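Local structure of 16S rRNA (adenine(1408)-N(1))-methyltransferase (Escherichia coli, 3P2E) at residues A[3-7]-A[8-12]; A[15-18]-A[19-23]; A[109-112]-A[113-117]. The protein methylates the N1 position of adenine 1408 in the 16S rRNA of assembled 30S subunits, using S-adenosyl-L-methionine, and so confers resistance to many aminoglycosides. All blocks are in the same frame, centred on the assembly; numbering follows the deposited sequence.

Interaction 1. Residues A[3-7]-A[8-12]; sequences ILKGT and KTVDL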
ATOM      1  N   ILE A   3      -3.861   4.121 -15.196  1.00 20.84           N
ATOM      2  CA  ILE A   3      -4.792   3.519 -14.251  1.00 20.85           C
ATOM      3  C   ILE A   3      -5.633   2.482 -14.980  1.00 21.72           C
ATOM      4  O   ILE A   3      -5.659   2.441 -16.214  1.00 22.42           O
ATOM      5  CB  ILE A   3      -5.748   4.560 -13.630  1.00 17.60           C
ATOM      6  CG1 ILE A   3      -6.689   5.112 -14.702  1.00 17.50           C
ATOM      7  CG2 ILE A   3      -4.946   5.680 -12.982  1.00 18.56           C
ATOM      8  CD1 ILE A   3      -7.833   5.938 -14.149  1.00 18.59           C
ATOM      9  N   LEU A   4      -6.318   1.640 -14.216  1.00 19.21           N
ATOM     10  CA  LEU A   4      -7.168   0.616 -14.800  1.00 22.18           C
ATOM     11  C   LEU A   4      -8.640   0.992 -14.748  1.00 23.78           C
ATOM     12  O   LEU A   4      -9.145   1.426 -13.713  1.00 26.85           O
ATOM     13  CB  LEU A   4      -6.997  -0.719 -14.072  1.00 22.06           C
ATOM     14  CG  LEU A   4      -5.755  -1.566 -14.334  1.00 22.53           C
ATOM     15  CD1 LEU A   4      -5.886  -2.870 -13.552  1.00 21.53           C
ATOM     16  CD2 LEU A   4      -5.624  -1.862 -15.823  1.00 21.23           C
ATOM     17  N   LYS A   5      -9.315   0.829 -15.878  1.00 21.60           N
ATOM     18  CA  LYS A   5     -10.744   1.080 -15.980  1.00 22.23           C
ATOM     19  C   LYS A   5     -11.246  -0.292 -16.403  1.00 21.23           C
ATOM     20  O   LYS A   5     -11.317  -0.601 -17.591  1.00 20.04           O
ATOM     21  CB  LYS A   5     -11.045   2.125 -17.057  1.00 47.53           C
ATOM     22  CG  LYS A   5     -12.532   2.395 -17.249  1.00 52.37           C
ATOM     23  CD  LYS A   5     -12.783   3.560 -18.199  1.00 54.52           C
ATOM     24  CE  LYS A   5     -12.298   4.877 -17.605  1.00 56.36           C
ATOM     25  NZ  LYS A   5     -12.582   6.039 -18.493  1.00 57.43           N
ATOM     26  N   GLY A   6     -11.580  -1.123 -15.425  1.00 22.87           N
ATOM     27  CA  GLY A   6     -11.996  -2.471 -15.754  1.00 22.52           C
ATOM     28  C   GLY A   6     -10.706  -3.174 -16.140  1.00 22.70           C
ATOM     29  O   GLY A   6      -9.729  -3.109 -15.398  1.00 21.98           O
ATOM     30  N   THR A   7     -10.682  -3.828 -17.299  1.00 24.00           N
ATOM     31  CA  THR A   7      -9.478  -4.522 -17.749  1.00 23.84           C
ATOM     32  C   THR A   7      -8.671  -3.653 -18.710  1.00 24.22           C
ATOM     33  O   THR A   7      -7.650  -4.086 -19.241  1.00 24.71           O
ATOM     34  CB  THR A   7      -9.824  -5.845 -18.466  1.00 25.58           C
ATOM     35  OG1 THR A   7     -10.601  -5.571 -19.642  1.00 26.99           O
ATOM     36  CG2 THR A   7     -10.610  -6.758 -17.543  1.00 25.49           C
ATOM     37  N   LYS A   8      -9.126  -2.425 -18.922  1.00 21.39           N
ATOM     38  CA  LYS A   8      -8.457  -1.509 -19.839  1.00 22.26           C
ATOM     39  C   LYS A   8      -7.582  -0.486 -19.130  1.00 21.50           C
ATOM     40  O   LYS A   8      -7.957   0.054 -18.091  1.00 19.60           O
ATOM     41  CB  LYS A   8      -9.503  -0.781 -20.688  1.00 44.16           C
ATOM     42  CG  LYS A   8      -8.926   0.207 -21.688  1.00 49.22           C
ATOM     43  CD  LYS A   8     -10.031   0.950 -22.424  1.00 52.06           C
ATOM     44  CE  LYS A   8      -9.461   1.897 -23.468  1.00 54.42           C
ATOM     45  NZ  LYS A   8      -8.696   1.165 -24.519  1.00 56.13           N
ATOM     46  N   THR A   9      -6.410  -0.223 -19.693  1.00 21.53           N
ATOM     47  CA  THR A   9      -5.506   0.764 -19.121  1.00 24.25           C
ATOM     48  C   THR A   9      -5.828   2.112 -19.759  1.00 24.42           C
ATOM     49  O   THR A   9      -5.937   2.218 -20.982  1.00 24.81           O
ATOM     50  CB  THR A   9      -4.030   0.413 -19.406  1.00 33.14           C
ATOM     51  OG1 THR A   9      -3.717  -0.859 -18.824  1.00 35.01           O
ATOM     52  CG2 THR A   9      -3.109   1.471 -18.815  1.00 35.44           C
ATOM     53  N   VAL A  10      -5.998   3.137 -18.932  1.00 22.42           N
ATOM     54  CA  VAL A  10      -6.301   4.472 -19.431  1.00 22.75           C
ATOM     55  C   VAL A  10      -5.476   5.518 -18.697  1.00 21.89           C
ATOM     56  O   VAL A  10      -4.964   5.269 -17.605  1.00 21.98           O
ATOM     57  CB  VAL A  10      -7.799   4.810 -19.272  1.00 35.32           C
ATOM     58  CG1 VAL A  10      -8.630   3.910 -20.173  1.00 36.81           C
ATOM     59  CG2 VAL A  10      -8.222   4.643 -17.824  1.00 35.34           C
ATOM     60  N   ASP A  11      -5.344   6.691 -19.302  1.00 26.20           N
ATOM     61  CA  ASP A  11      -4.567   7.759 -18.698  1.00 27.42           C
ATOM     62  C   ASP A  11      -5.414   8.689 -17.842  1.00 26.94           C
ATOM     63  O   ASP A  11      -6.485   9.129 -18.258  1.00 27.23           O
ATOM     64  CB  ASP A  11      -3.862   8.579 -19.778  1.00 38.96           C
ATOM     65  CG  ASP A  11      -3.026   9.701 -19.198  1.00 42.90           C
ATOM     66  OD1 ASP A  11      -2.056   9.404 -18.470  1.00 45.39           O
ATOM     67  OD2 ASP A  11      -3.343  10.879 -19.463  1.00 46.83           O
ATOM     68  N   LEU A  12      -4.929   8.966 -16.637  1.00 23.44           N
ATOM     69  CA  LEU A  12      -5.602   9.872 -15.713  1.00 22.72           C
ATOM     70  C   LEU A  12      -4.633  11.023 -15.476  1.00 22.32           C
ATOM     71  O   LEU A  12      -3.507  10.815 -15.022  1.00 22.07           O
ATOM     72  CB  LEU A  12      -5.909   9.178 -14.380  1.00 22.17           C
ATOM     73  CG  LEU A  12      -6.740  10.021 -13.404  1.00 22.32           C
ATOM     74  CD1 LEU A  12      -8.167  10.118 -13.921  1.00 22.46           C
ATOM     75  CD2 LEU A  12      -6.725   9.397 -12.018  1.00 22.43           C
TER
HETATM   76  O   HOH W   1      -5.161  -3.626 -19.872  1.00 38.44           O
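Ile3 and Val10 form a hydrogen-bonded antiparallel pair, Leu4 and Thr9 the non-hydrogen-bonded pair next to it, and Lys5 and Lys8 the hydrogen-bonded pair that ends the register, with the axes of strands 3-5 and 8-10 running 132° apart. Ile3 and Val10 exchange two nearly straight bonds, Ile3 N to Val10 O at 2.9 Å and Val10 N to Ile3 O at 2.8 Å. At the other end the two bonds differ: Lys5 N meets Lys8 O head-on at 2.7 Å, whereas Lys8 N reaches Lys5 O at 3.1 Å from above the carbonyl plane. On the face carrying Ile3, Lys5, Lys8 and Val10, the Ile3 CG1 branch lies 3.5 Å from Val10 CG2. A chi1 of 67° sets this CG1 between its own backbone N and carbonyl carbon, which brings it over the partner strand and lets CD1 run on to Leu12 CB at 3.8 Å. Val10 CG2 also receives the aliphatic part of Lys5, which crosses it at about a right angle with CB at 3.9 Å. The whole is a beta hairpin with a two-residue loop, closed by a type II' turn from Lys5 to Lys8, in which Gly6 takes the positive phi of 74°. Its other face carries Leu4 and Thr9, where Leu4 CD2 touches Thr9 OG1. Leu4 is buried against Leu61, Ser65 and Ile84, and its backbone is hydrogen-bonded to Phe82, so that the hairpin lies against strand 80-83 at the edge of the main sheet. Gly6 O accepts a hydrogen bond from Ser65 OG of helix 62-68. A water donates to Thr7 O at 2.6 Å and is also hydrogen-bonded to Thr9 OG1, bridging the turn to the returning strand.

Interaction 2. Residues A[15-18]-A[19-23]; sequences DELT and EIIGQ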
ATOM      1  N   ASP A  15      -4.910  16.881 -13.144  1.00 26.09           N
ATOM      2  CA  ASP A  15      -6.119  17.656 -12.896  1.00 26.47           C
ATOM      3  C   ASP A  15      -7.331  16.765 -12.646  1.00 26.52           C
ATOM      4  O   ASP A  15      -8.185  17.087 -11.822  1.00 25.65           O
ATOM      5  CB  ASP A  15      -6.407  18.600 -14.068  1.00 36.53           C
ATOM      6  CG  ASP A  15      -5.389  19.719 -14.181  1.00 39.69           C
ATOM      7  OD1 ASP A  15      -5.029  20.303 -13.137  1.00 42.99           O
ATOM      8  OD2 ASP A  15      -4.956  20.025 -15.311  1.00 43.47           O
ATOM      9  N   GLU A  16      -7.410  15.644 -13.354  1.00 26.78           N
ATOM     10  CA  GLU A  16      -8.530  14.732 -13.175  1.00 26.47           C
ATOM     11  C   GLU A  16      -8.457  14.093 -11.793  1.00 25.87           C
ATOM     12  O   GLU A  16      -9.472  13.928 -11.118  1.00 27.00           O
ATOM     13  CB  GLU A  16      -8.513  13.646 -14.252  1.00 29.01           C
ATOM     14  CG  GLU A  16      -8.728  14.181 -15.657  1.00 32.77           C
ATOM     15  CD  GLU A  16      -8.818  13.081 -16.689  1.00 34.39           C
ATOM     16  OE1 GLU A  16      -7.826  12.345 -16.865  1.00 30.44           O
ATOM     17  OE2 GLU A  16      -9.886  12.951 -17.325  1.00 37.25           O
ATOM     18  N   LEU A  17      -7.246  13.742 -11.377  1.00 22.03           N
ATOM     19  CA  LEU A  17      -7.036  13.126 -10.072  1.00 22.77           C
ATOM     20  C   LEU A  17      -7.434  14.097  -8.965  1.00 22.71           C
ATOM     21  O   LEU A  17      -8.114  13.725  -8.011  1.00 23.05           O
ATOM     22  CB  LEU A  17      -5.565  12.735  -9.910  1.00 21.17           C
ATOM     23  CG  LEU A  17      -5.168  12.091  -8.581  1.00 20.74           C
ATOM     24  CD1 LEU A  17      -5.947  10.798  -8.370  1.00 19.87           C
ATOM     25  CD2 LEU A  17      -3.670  11.821  -8.591  1.00 19.33           C
ATOM     26  N   THR A  18      -7.012  15.348  -9.106  1.00 24.60           N
ATOM     27  CA  THR A  18      -7.325  16.370  -8.118  1.00 25.48           C
ATOM     28  C   THR A  18      -8.834  16.526  -7.952  1.00 26.89           C
ATOM     29  O   THR A  18      -9.332  16.684  -6.837  1.00 27.11           O
ATOM     30  CB  THR A  18      -6.708  17.727  -8.520  1.00 26.23           C
ATOM     31  OG1 THR A  18      -5.283  17.598  -8.599  1.00 26.58           O
ATOM     32  CG2 THR A  18      -7.058  18.805  -7.494  1.00 27.46           C
ATOM     33  N   GLU A  19      -9.559  16.459  -9.064  1.00 28.06           N
ATOM     34  CA  GLU A  19     -11.009  16.597  -9.040  1.00 30.64           C
ATOM     35  C   GLU A  19     -11.635  15.450  -8.251  1.00 30.72           C
ATOM     36  O   GLU A  19     -12.533  15.662  -7.436  1.00 30.77           O
ATOM     37  CB  GLU A  19     -11.550  16.623 -10.475  1.00 47.86           C
ATOM     38  CG  GLU A  19     -13.009  17.041 -10.602  1.00 52.10           C
ATOM     39  CD  GLU A  19     -13.981  15.903 -10.356  1.00 55.30           C
ATOM     40  OE1 GLU A  19     -15.203  16.161 -10.334  1.00 57.34           O
ATOM     41  OE2 GLU A  19     -13.527  14.750 -10.193  1.00 56.99           O
ATOM     42  N   ILE A  20     -11.150  14.237  -8.493  1.00 26.19           N
ATOM     43  CA  ILE A  20     -11.654  13.054  -7.803  1.00 26.50           C
ATOM     44  C   ILE A  20     -11.370  13.146  -6.304  1.00 26.30           C
ATOM     45  O   ILE A  20     -12.245  12.874  -5.482  1.00 26.10           O
ATOM     46  CB  ILE A  20     -11.000  11.773  -8.355  1.00 33.51           C
ATOM     47  CG1 ILE A  20     -11.277  11.652  -9.855  1.00 34.42           C
ATOM     48  CG2 ILE A  20     -11.528  10.556  -7.613  1.00 34.30           C
ATOM     49  CD1 ILE A  20     -12.750  11.630 -10.214  1.00 36.27           C
ATOM     50  N   ILE A  21     -10.146  13.533  -5.959  1.00 26.43           N
ATOM     51  CA  ILE A  21      -9.742  13.668  -4.560  1.00 27.54           C
ATOM     52  C   ILE A  21     -10.635  14.672  -3.824  1.00 28.22           C
ATOM     53  O   ILE A  21     -10.818  14.583  -2.609  1.00 28.01           O
ATOM     54  CB  ILE A  21      -8.280  14.167  -4.441  1.00 40.26           C
ATOM     55  CG1 ILE A  21      -7.340  13.249  -5.223  1.00 42.16           C
ATOM     56  CG2 ILE A  21      -7.865  14.222  -2.979  1.00 41.38           C
ATOM     57  CD1 ILE A  21      -7.319  11.833  -4.734  1.00 40.42           C
ATOM     58  N   GLY A  22     -11.187  15.619  -4.575  1.00 38.31           N
ATOM     59  CA  GLY A  22     -12.032  16.651  -3.999  1.00 38.39           C
ATOM     60  C   GLY A  22     -13.165  16.244  -3.074  1.00 38.11           C
ATOM     61  O   GLY A  22     -13.459  16.954  -2.113  1.00 39.31           O
ATOM     62  N   GLN A  23     -13.815  15.118  -3.350  1.00 29.44           N
ATOM     63  CA  GLN A  23     -14.926  14.678  -2.512  1.00 29.66           C
ATOM     64  C   GLN A  23     -14.500  13.847  -1.310  1.00 26.20           C
ATOM     65  O   GLN A  23     -15.340  13.240  -0.647  1.00 26.77           O
ATOM     66  CB  GLN A  23     -15.936  13.885  -3.342  1.00 62.12           C
ATOM     67  CG  GLN A  23     -16.620  14.696  -4.424  1.00 67.50           C
ATOM     68  CD  GLN A  23     -17.834  13.990  -4.987  1.00 69.76           C
ATOM     69  OE1 GLN A  23     -18.795  13.717  -4.267  1.00 70.92           O
ATOM     70  NE2 GLN A  23     -17.798  13.685  -6.279  1.00 71.23           N
TER
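Leu17 and Ile21, one turn apart on the short alpha-helix 14-21, meet through their methyl ends, Leu17 CD1 lying 4.0 Å from Ile21 CD1. Leu17 leans along the helix because its CG stands opposite the backbone N (chi1 179°), while Ile21 CG1, beside its own backbone N, turns back toward Leu17. Beneath this pair runs the backbone bond Ile21 N to Leu17 O, 2.9 Å long and nearly straight at 167°. Glu19 N to Asp15 O and Ile20 N to Glu16 O continue the i to i+4 pattern, each at 3.1 Å with the donor tilted from the carbonyl plane; the next bond, Gly22 N to Thr18 O, is weak. Further out, Leu17 is buried against Leu12, Leu94 and Ile97, and Ile20 and Ile21 both touch Phe50, which seats the apolar side of the helix against the start of strand 49-54, one strand in from the edge of the Rossmann-like sheet. Asp15, Glu16, Thr18 and Glu19 occupy the exposed side. Two of them bond back to the helix start and the residue before it: Thr18 OG1 pairs with Lys14 O, and Glu16 OE1 accepts the backbone N-H of Ser13.

Interaction 3. Residues A[109-112]-A[113-117]; sequences TLLE and YVIKP. With SAH (S-adenosyl-L-homocysteine), chain C.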
ATOM      1  N   THR A 109      11.175  -7.700  -5.316  1.00 16.17           N
ATOM      2  CA  THR A 109      12.011  -6.526  -5.108  1.00 15.88           C
ATOM      3  C   THR A 109      11.466  -5.561  -4.057  1.00 15.10           C
ATOM      4  O   THR A 109      12.236  -4.961  -3.316  1.00 15.91           O
ATOM      5  CB  THR A 109      12.256  -5.757  -6.436  1.00 17.85           C
ATOM      6  OG1 THR A 109      11.014  -5.295  -6.975  1.00 18.89           O
ATOM      7  CG2 THR A 109      12.924  -6.667  -7.455  1.00 19.66           C
ATOM      8  N   LEU A 110      10.146  -5.423  -3.973  1.00 13.66           N
ATOM      9  CA  LEU A 110       9.564  -4.505  -2.997  1.00 14.16           C
ATOM     10  C   LEU A 110       9.913  -4.928  -1.574  1.00 15.05           C
ATOM     11  O   LEU A 110      10.196  -4.084  -0.717  1.00 14.75           O
ATOM     12  CB  LEU A 110       8.040  -4.420  -3.161  1.00 16.09           C
ATOM     13  CG  LEU A 110       7.333  -3.370  -2.295  1.00 15.95           C
ATOM     14  CD1 LEU A 110       7.970  -2.001  -2.502  1.00 18.91           C
ATOM     15  CD2 LEU A 110       5.846  -3.331  -2.650  1.00 17.46           C
ATOM     16  N   LEU A 111       9.898  -6.231  -1.315  1.00 14.97           N
ATOM     17  CA  LEU A 111      10.245  -6.711   0.016  1.00 16.03           C
ATOM     18  C   LEU A 111      11.680  -6.301   0.352  1.00 15.89           C
ATOM     19  O   LEU A 111      11.951  -5.806   1.445  1.00 15.45           O
ATOM     20  CB  LEU A 111      10.101  -8.237   0.100  1.00 16.20           C
ATOM     21  CG  LEU A 111      10.598  -8.887   1.400  1.00 17.98           C
ATOM     22  CD1 LEU A 111       9.811  -8.363   2.583  1.00 16.67           C
ATOM     23  CD2 LEU A 111      10.458 -10.404   1.301  1.00 18.62           C
ATOM     24  N   GLU A 112      12.598  -6.485  -0.593  1.00 17.04           N
ATOM     25  CA  GLU A 112      13.990  -6.123  -0.347  1.00 19.20           C
ATOM     26  C   GLU A 112      14.165  -4.616  -0.122  1.00 16.98           C
ATOM     27  O   GLU A 112      14.967  -4.201   0.712  1.00 16.59           O
ATOM     28  CB  GLU A 112      14.890  -6.593  -1.499  1.00 31.20           C
ATOM     29  CG  GLU A 112      14.867  -5.716  -2.734  1.00 40.74           C
ATOM     30  CD  GLU A 112      15.942  -6.093  -3.738  1.00 44.53           C
ATOM     31  OE1 GLU A 112      17.132  -6.126  -3.355  1.00 47.40           O
ATOM     32  OE2 GLU A 112      15.601  -6.351  -4.912  1.00 48.36           O
ATOM     33  N   TYR A 113      13.408  -3.792  -0.843  1.00 14.28           N
ATOM     34  CA  TYR A 113      13.530  -2.343  -0.668  1.00 16.40           C
ATOM     35  C   TYR A 113      13.140  -1.937   0.748  1.00 16.70           C
ATOM     36  O   TYR A 113      13.680  -0.979   1.302  1.00 16.29           O
ATOM     37  CB  TYR A 113      12.645  -1.584  -1.661  1.00 15.22           C
ATOM     38  CG  TYR A 113      13.018  -1.795  -3.112  1.00 16.30           C
ATOM     39  CD1 TYR A 113      14.332  -2.088  -3.481  1.00 16.06           C
ATOM     40  CD2 TYR A 113      12.062  -1.680  -4.119  1.00 15.97           C
ATOM     41  CE1 TYR A 113      14.683  -2.264  -4.818  1.00 19.09           C
ATOM     42  CE2 TYR A 113      12.405  -1.849  -5.458  1.00 19.12           C
ATOM     43  CZ  TYR A 113      13.716  -2.142  -5.799  1.00 19.80           C
ATOM     44  OH  TYR A 113      14.059  -2.320  -7.122  1.00 22.73           O
ATOM     45  N   VAL A 114      12.194  -2.662   1.330  1.00 16.55           N
ATOM     46  CA  VAL A 114      11.750  -2.348   2.680  1.00 15.32           C
ATOM     47  C   VAL A 114      12.694  -2.904   3.744  1.00 16.73           C
ATOM     48  O   VAL A 114      13.031  -2.210   4.700  1.00 17.90           O
ATOM     49  CB  VAL A 114      10.319  -2.901   2.948  1.00 16.02           C
ATOM     50  CG1 VAL A 114       9.935  -2.680   4.406  1.00 15.84           C
ATOM     51  CG2 VAL A 114       9.315  -2.211   2.039  1.00 15.68           C
ATOM     52  N   ILE A 115      13.134  -4.146   3.562  1.00 16.05           N
ATOM     53  CA  ILE A 115      13.992  -4.810   4.545  1.00 18.62           C
ATOM     54  C   ILE A 115      15.477  -4.455   4.576  1.00 19.66           C
ATOM     55  O   ILE A 115      16.080  -4.425   5.654  1.00 20.59           O
ATOM     56  CB  ILE A 115      13.884  -6.350   4.413  1.00 25.02           C
ATOM     57  CG1 ILE A 115      12.416  -6.777   4.477  1.00 27.17           C
ATOM     58  CG2 ILE A 115      14.669  -7.030   5.527  1.00 28.08           C
ATOM     59  CD1 ILE A 115      11.690  -6.282   5.686  1.00 29.22           C
ATOM     60  N   LYS A 116      16.071  -4.193   3.415  1.00 21.78           N
ATOM     61  CA  LYS A 116      17.502  -3.886   3.354  1.00 22.67           C
ATOM     62  C   LYS A 116      17.950  -2.765   4.297  1.00 22.55           C
ATOM     63  O   LYS A 116      18.814  -2.977   5.150  1.00 23.71           O
ATOM     64  CB  LYS A 116      17.917  -3.569   1.911  1.00 31.06           C
ATOM     65  CG  LYS A 116      19.424  -3.500   1.707  1.00 35.72           C
ATOM     66  CD  LYS A 116      19.788  -3.447   0.229  1.00 40.41           C
ATOM     67  CE  LYS A 116      19.336  -2.151  -0.427  1.00 42.47           C
ATOM     68  NZ  LYS A 116      20.088  -0.971   0.086  1.00 45.49           N
ATOM     69  N   PRO A 117      17.400  -1.552   4.143  1.00 20.45           N
ATOM     70  CA  PRO A 117      16.400  -1.110   3.167  1.00 19.73           C
ATOM     71  C   PRO A 117      17.107  -0.374   2.034  1.00 19.86           C
ATOM     72  O   PRO A 117      18.299  -0.083   2.129  1.00 18.64           O
ATOM     73  CB  PRO A 117      15.535  -0.169   3.984  1.00 20.50           C
ATOM     74  CG  PRO A 117      16.580   0.550   4.796  1.00 19.62           C
ATOM     75  CD  PRO A 117      17.505  -0.574   5.244  1.00 22.14           C
TER
HETATM   76  N   SAH C6732      -0.085  -6.199  -0.709  1.00 14.04           N
HETATM   77  CA  SAH C6732      -0.359  -7.391  -1.320  1.00 14.61           C
HETATM   78  CB  SAH C6732       0.942  -8.081  -1.738  1.00 16.50           C
HETATM   79  CG  SAH C6732       0.876  -9.155  -2.783  1.00 15.03           C
HETATM   80  SD  SAH C6732       2.388  -9.931  -3.251  1.00 18.09           S
HETATM   81  C   SAH C6732      -1.306  -8.253  -0.377  1.00 17.03           C
HETATM   82  O   SAH C6732      -1.926  -8.930  -1.081  1.00 18.93           O
HETATM   83  OXT SAH C6732      -1.331  -8.200   0.770  1.00 15.88           O
HETATM   84  C5' SAH C6732       3.682  -8.725  -3.569  1.00 15.92           C
HETATM   85  C4' SAH C6732       3.114  -7.645  -4.603  1.00 18.07           C
HETATM   86  O4' SAH C6732       4.177  -6.683  -4.639  1.00 19.53           O
HETATM   87  C3' SAH C6732       2.894  -8.152  -6.014  1.00 15.96           C
HETATM   88  O3' SAH C6732       1.521  -7.894  -6.448  1.00 18.26           O
HETATM   89  C2' SAH C6732       4.004  -7.432  -6.864  1.00 17.56           C
HETATM   90  O2' SAH C6732       3.664  -7.125  -8.199  1.00 14.87           O
HETATM   91  C1' SAH C6732       4.299  -6.183  -6.007  1.00 17.48           C
HETATM   92  N9  SAH C6732       5.688  -5.609  -6.209  1.00 17.73           N
HETATM   93  C8  SAH C6732       6.899  -6.316  -6.211  1.00 19.19           C
HETATM   94  N7  SAH C6732       7.940  -5.546  -6.472  1.00 20.46           N
HETATM   95  C5  SAH C6732       7.325  -4.260  -6.643  1.00 19.57           C
HETATM   96  C6  SAH C6732       7.997  -3.027  -6.950  1.00 20.15           C
HETATM   97  N6  SAH C6732       9.339  -2.956  -7.117  1.00 20.59           N
HETATM   98  N1  SAH C6732       7.153  -1.936  -7.059  1.00 19.38           N
HETATM   99  C2  SAH C6732       5.766  -2.020  -6.884  1.00 16.59           C
HETATM  100  N3  SAH C6732       5.126  -3.220  -6.587  1.00 16.65           N
HETATM  101  C4  SAH C6732       5.989  -4.284  -6.487  1.00 18.29           C
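Helix 108-115 follows strand 98-104 of the methyltransferase fold and supplies one wall of the cofactor pocket, where Thr109 and Tyr113, one turn apart, meet beside the adenine of S-adenosyl-L-homocysteine. Thr109 CB lies 3.9 Å from Tyr113 OH, and the carbonyl oxygen of Thr109 is modelled over one face of the tyrosine ring, offset toward its rim, though its exact place is doubtful. Thr109 OG1 accepts the adenine amino group, SAH N6, at 2.9 Å in an almost straight bond (176°). Its chi1 of 61° tucks the hydroxyl between the backbone N and carbonyl carbon, on the side that faces the base. Tyr113 CE2 approaches the same N6 obliquely at 3.7 Å, and Tyr113 OH is hydrogen-bonded to Glu88 OE2. Glu88 OE1 in turn bonds to the cofactor, so the tyrosine probably helps to position a first-shell carboxylate. Leu110 adds the apolar part of the wall: its CB is 3.6 Å from SAH C5, while CD2 reaches toward the C4 and N3 side of the base. This is the Rossmann-like arrangement of the class I methyltransferases, with the adenine held beyond the C-terminal end of a parallel strand. Away from the cofactor, Leu111 CD1 packs against Ile115 CG1 at 3.6 Å, and this pair, with Val114, rests on Thr139 of strand 133-139. Ile115 N to Leu111 O and Lys116 N to Glu112 O, both 2.9 Å, carry the backbone bonding on. The Lys116-Pro117 peptide bond is cis, and Pro117 is buried against Tyr168, Glu171 and Leu172 of helix 166-175. The Lys116 chain, bent at chi3 and chi4, curls so that NZ donates a hydrogen bond to Pro117 O, 2.9 Å long, from above the carbonyl plane.

Overall arrangement
From the N terminus the three contacts follow in series, none nesting within or crossing another. Interaction 1 closes the tight loop of the opening hairpin, and its chain runs straight on into the helix of interaction 2. The two touch where Leu12 CD2 packs on Leu17 CD1, 4.0 Å away, although their centres lie 16 Å apart. Both sit on one side of the molecule, the hairpin near helix 62-68 and the helix near strand 49-54. Interaction 3, within helix 108-115, comes much later and lies across the chain's centre from interaction 2, with centres 31 Å apart; it joins the cofactor pocket to strand 133-139 and helix 166-175.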